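Local coordinates for dioxygenase (Pseudomonas brassicacearum, PDB 5V2D), which probably uses a four-histidine iron centre to cleave the central double bond of lignostilbene-type substrates with dioxygen, in the manner of carotenoid cleavage oxygenases, at residues A[386-397]-A[410-420]; A[422-430]-A[469-480]. All blocks are in the same frame, centred on the assembly; numbering follows the deposited sequence.

Contact 1: residues A[386-397]-A[410-420]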
loop_
_atom_site.group_PDB
_atom_site.type_symbol
_atom_site.label_atom_id
_atom_site.label_comp_id
_atom_site.label_asym_id
_atom_site.label_seq_id
_atom_site.Cartn_x
_atom_site.Cartn_y
_atom_site.Cartn_z
ATOM N N ALA A 386 7.533 -18.015 -9.331
ATOM C CA ALA A 386 8.574 -17.625 -10.265
ATOM C C ALA A 386 8.386 -16.323 -11.023
ATOM O O ALA A 386 9.178 -16.026 -11.925
ATOM C CB ALA A 386 8.804 -18.762 -11.288
ATOM N N HIS A 387 7.323 -15.581 -10.696
ATOM C CA HIS A 387 7.005 -14.357 -11.424
ATOM C C HIS A 387 6.559 -13.213 -10.517
ATOM O O HIS A 387 5.901 -13.453 -9.543
ATOM C CB HIS A 387 5.855 -14.655 -12.384
ATOM C CG HIS A 387 6.186 -15.701 -13.398
ATOM N ND1 HIS A 387 6.729 -15.371 -14.626
ATOM C CD2 HIS A 387 6.071 -17.059 -13.366
ATOM C CE1 HIS A 387 7.044 -16.496 -15.255
ATOM N NE2 HIS A 387 6.581 -17.529 -14.551
ATOM N N GLY A 388 6.902 -11.999 -10.879
ATOM C CA GLY A 388 6.369 -10.797 -10.177
ATOM C C GLY A 388 6.202 -9.642 -11.145
ATOM O O GLY A 388 6.855 -9.625 -12.214
ATOM N N PHE A 389 5.238 -8.789 -10.860
ATOM C CA PHE A 389 5.008 -7.603 -11.580
ATOM C C PHE A 389 5.431 -6.458 -10.664
ATOM O O PHE A 389 5.261 -6.534 -9.445
ATOM C CB PHE A 389 3.545 -7.536 -11.994
ATOM C CG PHE A 389 3.096 -8.679 -12.848
ATOM C CD1 PHE A 389 2.424 -9.743 -12.313
ATOM C CD2 PHE A 389 3.451 -8.722 -14.192
ATOM C CE1 PHE A 389 1.963 -10.803 -13.119
ATOM C CE2 PHE A 389 3.104 -9.828 -14.982
ATOM C CZ PHE A 389 2.333 -10.881 -14.481
ATOM N N LEU A 390 5.977 -5.409 -11.215
ATOM C CA LEU A 390 6.626 -4.389 -10.434
ATOM C C LEU A 390 6.471 -3.089 -11.185
ATOM O O LEU A 390 6.339 -3.080 -12.418
ATOM C CB LEU A 390 8.173 -4.638 -10.405
ATOM C CG LEU A 390 8.717 -5.951 -9.863
ATOM C CD1 LEU A 390 10.168 -6.185 -10.226
ATOM C CD2 LEU A 390 8.614 -5.927 -8.367
ATOM N N LEU A 391 6.575 -1.986 -10.485
ATOM C CA LEU A 391 6.764 -0.699 -11.088
ATOM C C LEU A 391 8.229 -0.336 -10.908
ATOM O O LEU A 391 8.863 -0.645 -9.876
ATOM C CB LEU A 391 5.917 0.383 -10.409
ATOM C CG LEU A 391 4.398 0.123 -10.381
ATOM C CD1 LEU A 391 3.649 1.341 -9.859
ATOM C CD2 LEU A 391 3.936 -0.175 -11.813
ATOM N N ALA A 392 8.782 0.376 -11.869
ATOM C CA ALA A 392 10.169 0.822 -11.765
ATOM C C ALA A 392 10.324 2.205 -12.366
ATOM O O ALA A 392 9.506 2.662 -13.172
ATOM C CB ALA A 392 11.078 -0.145 -12.496
ATOM N N PHE A 393 11.392 2.886 -11.959
ATOM C CA PHE A 393 11.750 4.197 -12.485
ATOM C C PHE A 393 13.141 4.059 -13.138
ATOM O O PHE A 393 14.061 3.600 -12.506
ATOM C CB PHE A 393 11.841 5.217 -11.385
ATOM C CG PHE A 393 12.343 6.570 -11.830
ATOM C CD1 PHE A 393 11.876 7.173 -12.931
ATOM C CD2 PHE A 393 13.368 7.192 -11.113
ATOM C CE1 PHE A 393 12.343 8.416 -13.337
ATOM C CE2 PHE A 393 13.851 8.446 -11.504
ATOM C CZ PHE A 393 13.324 9.054 -12.635
ATOM N N ASP A 394 13.215 4.379 -14.414
ATOM C CA ASP A 394 14.440 4.434 -15.176
ATOM C C ASP A 394 14.708 5.884 -15.493
ATOM O O ASP A 394 14.030 6.491 -16.340
ATOM C CB ASP A 394 14.300 3.621 -16.446
ATOM C CG ASP A 394 15.583 3.625 -17.328
ATOM O OD1 ASP A 394 15.467 2.901 -18.323
ATOM O OD2 ASP A 394 16.575 4.375 -17.030
ATOM N N PRO A 395 15.681 6.497 -14.776
ATOM C CA PRO A 395 15.972 7.926 -14.976
ATOM C C PRO A 395 16.525 8.285 -16.345
ATOM O O PRO A 395 16.505 9.463 -16.691
ATOM C CB PRO A 395 16.999 8.258 -13.882
ATOM C CG PRO A 395 17.681 6.941 -13.602
ATOM C CD PRO A 395 16.612 5.877 -13.795
ATOM N N GLU A 396 16.999 7.295 -17.098
ATOM C CA GLU A 396 17.571 7.564 -18.473
ATOM C C GLU A 396 16.497 7.633 -19.552
ATOM O O GLU A 396 16.805 8.036 -20.605
ATOM C CB GLU A 396 18.698 6.619 -18.896
ATOM C CG GLU A 396 19.831 6.456 -17.891
ATOM C CD GLU A 396 20.485 7.790 -17.409
ATOM O OE1 GLU A 396 20.809 7.903 -16.186
ATOM O OE2 GLU A 396 20.646 8.717 -18.241
ATOM N N ARG A 397 15.244 7.245 -19.289
ATOM C CA ARG A 397 14.192 7.379 -20.308
ATOM C C ARG A 397 13.869 8.837 -20.498
ATOM O O ARG A 397 13.980 9.615 -19.565
ATOM C CB ARG A 397 12.898 6.702 -19.861
ATOM C CG ARG A 397 13.068 5.230 -19.661
ATOM C CD ARG A 397 13.025 4.522 -21.007
ATOM N NE ARG A 397 13.191 3.122 -20.677
ATOM C CZ ARG A 397 12.759 2.120 -21.397
ATOM N NH1 ARG A 397 12.145 2.328 -22.552
ATOM N NH2 ARG A 397 13.027 0.905 -20.946
ATOM N N PHE A 410 7.096 8.445 -8.688
ATOM C CA PHE A 410 7.086 8.415 -10.123
ATOM C C PHE A 410 7.675 7.092 -10.684
ATOM O O PHE A 410 8.838 6.792 -10.434
ATOM C CB PHE A 410 7.885 9.620 -10.696
ATOM C CG PHE A 410 7.864 9.705 -12.194
ATOM C CD1 PHE A 410 8.914 9.238 -12.929
ATOM C CD2 PHE A 410 6.839 10.267 -12.850
ATOM C CE1 PHE A 410 8.915 9.350 -14.340
ATOM C CE2 PHE A 410 6.815 10.350 -14.218
ATOM C CZ PHE A 410 7.897 9.864 -14.973
ATOM N N PHE A 411 6.879 6.321 -11.442
ATOM C CA PHE A 411 7.336 5.053 -11.968
ATOM C C PHE A 411 6.993 5.047 -13.449
ATOM O O PHE A 411 5.831 5.108 -13.800
ATOM C CB PHE A 411 6.746 3.873 -11.262
ATOM C CG PHE A 411 7.047 3.828 -9.812
ATOM C CD1 PHE A 411 8.252 3.293 -9.377
ATOM C CD2 PHE A 411 6.126 4.267 -8.874
ATOM C CE1 PHE A 411 8.535 3.151 -8.022
ATOM C CE2 PHE A 411 6.424 4.210 -7.528
ATOM C CZ PHE A 411 7.623 3.652 -7.069
ATOM N N ASN A 412 8.016 5.016 -14.313
ATOM C CA ASN A 412 7.782 5.108 -15.752
ATOM C C ASN A 412 7.888 3.796 -16.458
ATOM O O ASN A 412 7.847 3.796 -17.682
ATOM C CB ASN A 412 8.696 6.171 -16.421
ATOM C CG ASN A 412 10.172 5.910 -16.193
ATOM O OD1 ASN A 412 10.547 4.908 -15.559
ATOM N ND2 ASN A 412 11.030 6.850 -16.688
ATOM N N LEU A 413 7.972 2.678 -15.731
ATOM C CA LEU A 413 7.940 1.340 -16.317
ATOM C C LEU A 413 7.036 0.399 -15.550
ATOM O O LEU A 413 7.055 0.375 -14.312
ATOM C CB LEU A 413 9.322 0.737 -16.270
ATOM C CG LEU A 413 10.452 1.413 -17.081
ATOM C CD1 LEU A 413 11.829 0.766 -16.724
ATOM C CD2 LEU A 413 10.133 1.374 -18.573
ATOM N N LEU A 414 6.259 -0.401 -16.277
ATOM C CA LEU A 414 5.455 -1.452 -15.715
ATOM C C LEU A 414 6.140 -2.738 -16.139
ATOM O O LEU A 414 6.245 -3.003 -17.355
ATOM C CB LEU A 414 4.104 -1.354 -16.329
ATOM C CG LEU A 414 2.897 -1.996 -15.744
ATOM C CD1 LEU A 414 1.764 -2.287 -16.694
ATOM C CD2 LEU A 414 2.986 -2.824 -14.453
ATOM N N VAL A 415 6.544 -3.567 -15.174
ATOM C CA VAL A 415 7.513 -4.651 -15.416
ATOM C C VAL A 415 6.991 -6.031 -15.017
ATOM O O VAL A 415 6.370 -6.215 -13.990
ATOM C CB VAL A 415 8.803 -4.344 -14.625
ATOM C CG1 VAL A 415 9.886 -5.384 -14.836
ATOM C CG2 VAL A 415 9.335 -2.964 -14.896
ATOM N N HIS A 416 7.275 -7.027 -15.840
ATOM C CA HIS A 416 7.106 -8.467 -15.478
ATOM C C HIS A 416 8.532 -9.013 -15.285
ATOM O O HIS A 416 9.297 -9.037 -16.227
ATOM C CB HIS A 416 6.389 -9.249 -16.601
ATOM C CG HIS A 416 6.250 -10.716 -16.360
ATOM N ND1 HIS A 416 5.575 -11.530 -17.250
ATOM C CD2 HIS A 416 6.595 -11.511 -15.333
ATOM C CE1 HIS A 416 5.583 -12.779 -16.813
ATOM N NE2 HIS A 416 6.251 -12.806 -15.667
ATOM N N LEU A 417 8.837 -9.469 -14.096
ATOM C CA LEU A 417 10.102 -10.157 -13.755
ATOM C C LEU A 417 9.906 -11.665 -13.697
ATOM O O LEU A 417 9.016 -12.190 -12.984
ATOM C CB LEU A 417 10.607 -9.700 -12.402
ATOM C CG LEU A 417 11.852 -10.348 -11.832
ATOM C CD1 LEU A 417 13.094 -10.147 -12.707
ATOM C CD2 LEU A 417 12.070 -9.793 -10.428
ATOM N N ASN A 418 10.736 -12.381 -14.472
ATOM C CA ASN A 418 10.822 -13.853 -14.435
ATOM C C ASN A 418 11.950 -14.228 -13.470
ATOM O O ASN A 418 13.147 -14.002 -13.792
ATOM C CB ASN A 418 11.130 -14.394 -15.838
ATOM C CG ASN A 418 11.122 -15.900 -15.911
ATOM O OD1 ASN A 418 11.451 -16.604 -14.933
ATOM N ND2 ASN A 418 10.907 -16.398 -17.056
ATOM N N LEU A 419 11.614 -14.761 -12.308
ATOM C CA LEU A 419 12.631 -15.160 -11.327
ATOM C C LEU A 419 13.502 -16.373 -11.739
ATOM O O LEU A 419 14.567 -16.569 -11.204
ATOM C CB LEU A 419 11.992 -15.451 -9.979
ATOM C CG LEU A 419 11.436 -14.200 -9.284
ATOM C CD1 LEU A 419 10.837 -14.531 -7.950
ATOM C CD2 LEU A 419 12.477 -13.120 -9.136
ATOM N N LYS A 420 13.026 -17.193 -12.637
ATOM C CA LYS A 420 13.818 -18.347 -13.104
ATOM C C LYS A 420 14.947 -17.876 -13.998
ATOM O O LYS A 420 16.046 -18.373 -13.870
ATOM C CB LYS A 420 12.989 -19.313 -13.918
ATOM C CG LYS A 420 12.049 -20.205 -13.170
ATOM C CD LYS A 420 11.629 -21.297 -14.197
ATOM C CE LYS A 420 10.173 -21.706 -14.122
ATOM N NZ LYS A 420 10.041 -22.516 -12.856
#
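H387 and H416 are joined by a single hydrogen bond, H387 ND1 to H416 NE2 at 2.8 Å, on one face of two neighbouring antiparallel strands, 387-392 and 413-418, the middle pair of a four-stranded blade in the seven-bladed propeller fold of this family. H416 can reach across because its CG stands anti to the backbone N (chi1 177°), the two rings meeting rim to rim with their planes 54° apart. At the far end N412 grips the backbone of D394 twice: its OD1 takes the D394 N-H on a lone pair in the amide plane (3.0 Å), and its ND2 sends an almost straight bond to D394 O at the same length. R397 N reaches that carbonyl oxygen from the opposite face. Between these ends G388, L390 and A392 each exchange two backbone hydrogen bonds with L417, V415 and L413, and N412 with L413 forms a classic bulge opposite A392. Next to the histidine pair, F389 lays CE2 over one face of the H416 ring, 3.5 Å from H416 CG, the planes turned 46° apart. On the face of the sheet that carries F389 and H416, L391 sets its CD2 against L414 CD2, with F435 touching both leucines. The other face of the sheet carries L390, A392, V415 and L417. Past the bulge, F393 CE1 comes to the edge of the F410 ring, 3.5 Å from F410 CD1.

Contact 2: residues A[422-430]-A[469-480]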
loop_
_atom_site.group_PDB
_atom_site.type_symbol
_atom_site.label_atom_id
_atom_site.label_comp_id
_atom_site.label_asym_id
_atom_site.label_seq_id
_atom_site.Cartn_x
_atom_site.Cartn_y
_atom_site.Cartn_z
ATOM N N GLY A 422 15.741 -14.523 -14.376
ATOM C CA GLY A 422 16.197 -13.175 -13.976
ATOM C C GLY A 422 15.955 -12.071 -14.999
ATOM O O GLY A 422 16.375 -10.975 -14.796
ATOM N N LEU A 423 15.266 -12.349 -16.082
ATOM C CA LEU A 423 14.986 -11.344 -17.112
ATOM C C LEU A 423 13.644 -10.568 -16.837
ATOM O O LEU A 423 12.694 -11.156 -16.316
ATOM C CB LEU A 423 14.836 -11.988 -18.482
ATOM C CG LEU A 423 16.118 -12.749 -18.971
ATOM C CD1 LEU A 423 15.746 -13.379 -20.335
ATOM C CD2 LEU A 423 17.438 -11.923 -19.010
ATOM N N SER A 424 13.629 -9.317 -17.253
ATOM C CA SER A 424 12.487 -8.406 -17.176
ATOM C C SER A 424 11.872 -8.023 -18.521
ATOM O O SER A 424 12.577 -7.881 -19.467
ATOM C CB SER A 424 12.913 -7.152 -16.387
ATOM O OG SER A 424 13.315 -7.535 -15.054
ATOM N N ASP A 425 10.563 -7.943 -18.623
ATOM C CA ASP A 425 9.803 -7.582 -19.841
ATOM C C ASP A 425 9.012 -6.315 -19.375
ATOM O O ASP A 425 8.170 -6.441 -18.476
ATOM C CB ASP A 425 8.830 -8.755 -20.108
ATOM C CG ASP A 425 7.846 -8.526 -21.364
ATOM O OD1 ASP A 425 8.139 -7.584 -22.195
ATOM O OD2 ASP A 425 6.750 -9.313 -21.616
ATOM N N ALA A 426 9.305 -5.143 -19.929
ATOM C CA ALA A 426 8.740 -3.890 -19.419
ATOM C C ALA A 426 8.011 -3.092 -20.469
ATOM O O ALA A 426 8.399 -3.106 -21.650
ATOM C CB ALA A 426 9.841 -3.021 -18.818
ATOM N N TRP A 427 6.951 -2.371 -20.065
ATOM C CA TRP A 427 6.330 -1.397 -20.952
ATOM C C TRP A 427 6.677 0.015 -20.491
ATOM O O TRP A 427 6.453 0.383 -19.306
ATOM C CB TRP A 427 4.802 -1.611 -21.054
ATOM C CG TRP A 427 4.213 -0.650 -22.030
ATOM C CD1 TRP A 427 4.598 -0.496 -23.316
ATOM C CD2 TRP A 427 3.177 0.321 -21.816
ATOM N NE1 TRP A 427 3.861 0.476 -23.925
ATOM C CE2 TRP A 427 2.991 0.999 -23.031
ATOM C CE3 TRP A 427 2.347 0.638 -20.746
ATOM C CZ2 TRP A 427 2.045 2.008 -23.194
ATOM C CZ3 TRP A 427 1.412 1.623 -20.916
ATOM C CH2 TRP A 427 1.265 2.302 -22.090
ATOM N N PHE A 428 7.178 0.824 -21.417
ATOM C CA PHE A 428 7.382 2.268 -21.206
ATOM C C PHE A 428 6.270 3.011 -21.922
ATOM O O PHE A 428 6.043 2.775 -23.136
ATOM C CB PHE A 428 8.754 2.698 -21.839
ATOM C CG PHE A 428 9.019 4.196 -21.785
ATOM C CD1 PHE A 428 9.136 4.845 -20.553
ATOM C CD2 PHE A 428 9.183 4.950 -22.952
ATOM C CE1 PHE A 428 9.439 6.193 -20.468
ATOM C CE2 PHE A 428 9.472 6.314 -22.894
ATOM C CZ PHE A 428 9.590 6.951 -21.624
ATOM N N PRO A 429 5.535 3.878 -21.227
ATOM C CA PRO A 429 4.342 4.468 -21.850
ATOM C C PRO A 429 4.580 5.749 -22.624
ATOM O O PRO A 429 3.649 6.457 -22.933
ATOM C CB PRO A 429 3.455 4.776 -20.628
ATOM C CG PRO A 429 4.416 5.179 -19.591
ATOM C CD PRO A 429 5.595 4.208 -19.789
ATOM N N GLY A 430 5.823 6.122 -22.855
ATOM C CA GLY A 430 6.130 7.406 -23.443
ATOM C C GLY A 430 6.656 8.333 -22.364
ATOM O O GLY A 430 6.609 8.056 -21.148
ATOM N N VAL A 469 -5.058 0.989 -17.963
ATOM C CA VAL A 469 -4.499 0.186 -19.064
ATOM C C VAL A 469 -4.525 -1.306 -18.745
ATOM O O VAL A 469 -4.387 -1.707 -17.568
ATOM C CB VAL A 469 -3.088 0.608 -19.457
ATOM C CG1 VAL A 469 -3.169 2.015 -20.025
ATOM C CG2 VAL A 469 -2.065 0.467 -18.347
ATOM N N VAL A 470 -4.739 -2.111 -19.782
ATOM C CA VAL A 470 -4.735 -3.539 -19.660
ATOM C C VAL A 470 -3.682 -4.139 -20.596
ATOM O O VAL A 470 -3.756 -3.949 -21.808
ATOM C CB VAL A 470 -6.115 -4.102 -20.036
ATOM C CG1 VAL A 470 -6.100 -5.626 -19.830
ATOM C CG2 VAL A 470 -7.261 -3.435 -19.248
ATOM N N LEU A 471 -2.697 -4.823 -20.032
ATOM C CA LEU A 471 -1.592 -5.460 -20.806
ATOM C C LEU A 471 -1.707 -6.949 -20.664
ATOM O O LEU A 471 -2.317 -7.491 -19.711
ATOM C CB LEU A 471 -0.210 -5.018 -20.316
ATOM C CG LEU A 471 0.193 -3.608 -20.723
ATOM C CD1 LEU A 471 -0.620 -2.505 -19.982
ATOM C CD2 LEU A 471 1.685 -3.444 -20.470
ATOM N N ASP A 472 -1.149 -7.635 -21.672
ATOM C CA ASP A 472 -1.153 -9.099 -21.672
ATOM C C ASP A 472 0.178 -9.500 -21.139
ATOM O O ASP A 472 1.203 -9.038 -21.698
ATOM C CB ASP A 472 -1.331 -9.626 -23.148
ATOM C CG ASP A 472 -1.628 -11.116 -23.170
ATOM O OD1 ASP A 472 -0.897 -11.927 -22.550
ATOM O OD2 ASP A 472 -2.667 -11.498 -23.759
ATOM N N SER A 473 0.211 -10.374 -20.128
ATOM C CA SER A 473 1.476 -10.770 -19.476
ATOM C C SER A 473 2.440 -11.504 -20.430
ATOM O O SER A 473 3.651 -11.479 -20.193
ATOM C CB SER A 473 1.286 -11.714 -18.300
ATOM O OG SER A 473 0.656 -12.934 -18.653
ATOM N N ARG A 474 1.869 -12.092 -21.488
ATOM C CA ARG A 474 2.677 -12.758 -22.534
ATOM C C ARG A 474 3.504 -11.829 -23.368
ATOM O O ARG A 474 4.452 -12.305 -24.015
ATOM C CB ARG A 474 1.773 -13.540 -23.491
ATOM C CG ARG A 474 1.283 -14.793 -22.775
ATOM C CD ARG A 474 0.267 -15.475 -23.590
ATOM N NE ARG A 474 -0.362 -16.536 -22.811
ATOM C CZ ARG A 474 -1.260 -17.392 -23.335
ATOM N NH1 ARG A 474 -1.598 -17.341 -24.630
ATOM N NH2 ARG A 474 -1.814 -18.340 -22.593
ATOM N N ASP A 475 3.167 -10.535 -23.377
ATOM C CA ASP A 475 3.952 -9.569 -24.091
ATOM C C ASP A 475 3.766 -8.158 -23.555
ATOM O O ASP A 475 2.970 -7.381 -24.133
ATOM C CB ASP A 475 3.524 -9.650 -25.585
ATOM C CG ASP A 475 4.327 -8.720 -26.487
ATOM O OD1 ASP A 475 5.290 -8.024 -26.023
ATOM O OD2 ASP A 475 3.892 -8.688 -27.656
ATOM N N MET A 476 4.489 -7.801 -22.498
ATOM C CA MET A 476 4.322 -6.521 -21.887
ATOM C C MET A 476 4.883 -5.424 -22.752
ATOM O O MET A 476 4.302 -4.347 -22.857
ATOM C CB MET A 476 5.059 -6.460 -20.538
ATOM C CG MET A 476 4.591 -7.579 -19.545
ATOM S SD MET A 476 3.033 -7.101 -18.825
ATOM C CE MET A 476 3.601 -5.712 -17.740
ATOM N N ALA A 477 6.000 -5.674 -23.448
ATOM C CA ALA A 477 6.661 -4.587 -24.189
ATOM C C ALA A 477 5.802 -4.051 -25.316
ATOM O O ALA A 477 5.955 -2.917 -25.754
ATOM C CB ALA A 477 8.048 -5.052 -24.713
ATOM N N SER A 478 4.891 -4.867 -25.803
ATOM C CA SER A 478 3.966 -4.426 -26.803
ATOM C C SER A 478 2.894 -3.400 -26.297
ATOM O O SER A 478 2.171 -2.795 -27.083
ATOM C CB SER A 478 3.311 -5.668 -27.349
ATOM O OG SER A 478 2.261 -5.291 -28.104
ATOM N N GLY A 479 2.782 -3.220 -24.996
ATOM C CA GLY A 479 1.838 -2.243 -24.469
ATOM C C GLY A 479 0.407 -2.715 -24.402
ATOM O O GLY A 479 0.116 -3.920 -24.554
ATOM N N PRO A 480 -0.497 -1.776 -24.057
ATOM C CA PRO A 480 -1.841 -2.120 -23.714
ATOM C C PRO A 480 -2.593 -2.842 -24.854
ATOM O O PRO A 480 -2.425 -2.448 -25.993
ATOM C CB PRO A 480 -2.490 -0.775 -23.509
ATOM C CG PRO A 480 -1.376 0.113 -23.042
ATOM C CD PRO A 480 -0.151 -0.390 -23.713
#
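W427 lies flat against the turn that ends segment 469-480, the W427 and P480 side chains crossing at about a right angle. The two CH-pi contacts fall on one face: G479 CA sits 3.5 Å from the centroid of the five-membered ring, and P480 CD 3.4 Å from that of the six-membered ring. P429, from the tryptophan's own segment, lies with its CA over the opposite face, so the indole is sandwiched. L471 crosses W427 at about a right angle and brings CD2 to 3.7 Å from the tryptophan CB. With an alanine here, G479 CA and P480 CD would probably lose the aromatic face they rest on, and a gap would open between them and P429. Two residues earlier, D425 crosses M476 obliquely. Its CG stands anti to the backbone N (chi1 177°), which swings the carboxylate over to the start of the turn; there OD2 accepts from M476 N at 2.9 Å, the donor standing 39° out of the carboxylate plane, and OD1 takes a weak bond from A477 N. The arrangement joins the outermost strand of one propeller blade to the type I turn M476-G479, in the connection between strands 465-472 and 482-486 of the adjacent blade.

Overall arrangement
Contacts 1 and 2 lie with centres about 9 Å apart and run in series along the chain. Strands 413-418 and 424-427 are sheet neighbours: D425 O is 2.8 Å from H416 N, and L414 O is 2.9 Å from W427 N, both probable hydrogen bonds. The blade thus steps outward from the strand pair of contact 1 to the edge strand of contact 2, whose D425 and W427 side chains then meet the adjacent blade. M476 also touches H416, tying the turn back to contact 1. At the bulged end of contact 1, the side chain of F411 is about 11 Å from the bound iron. That metal is held by H188, H239, H304 and H495.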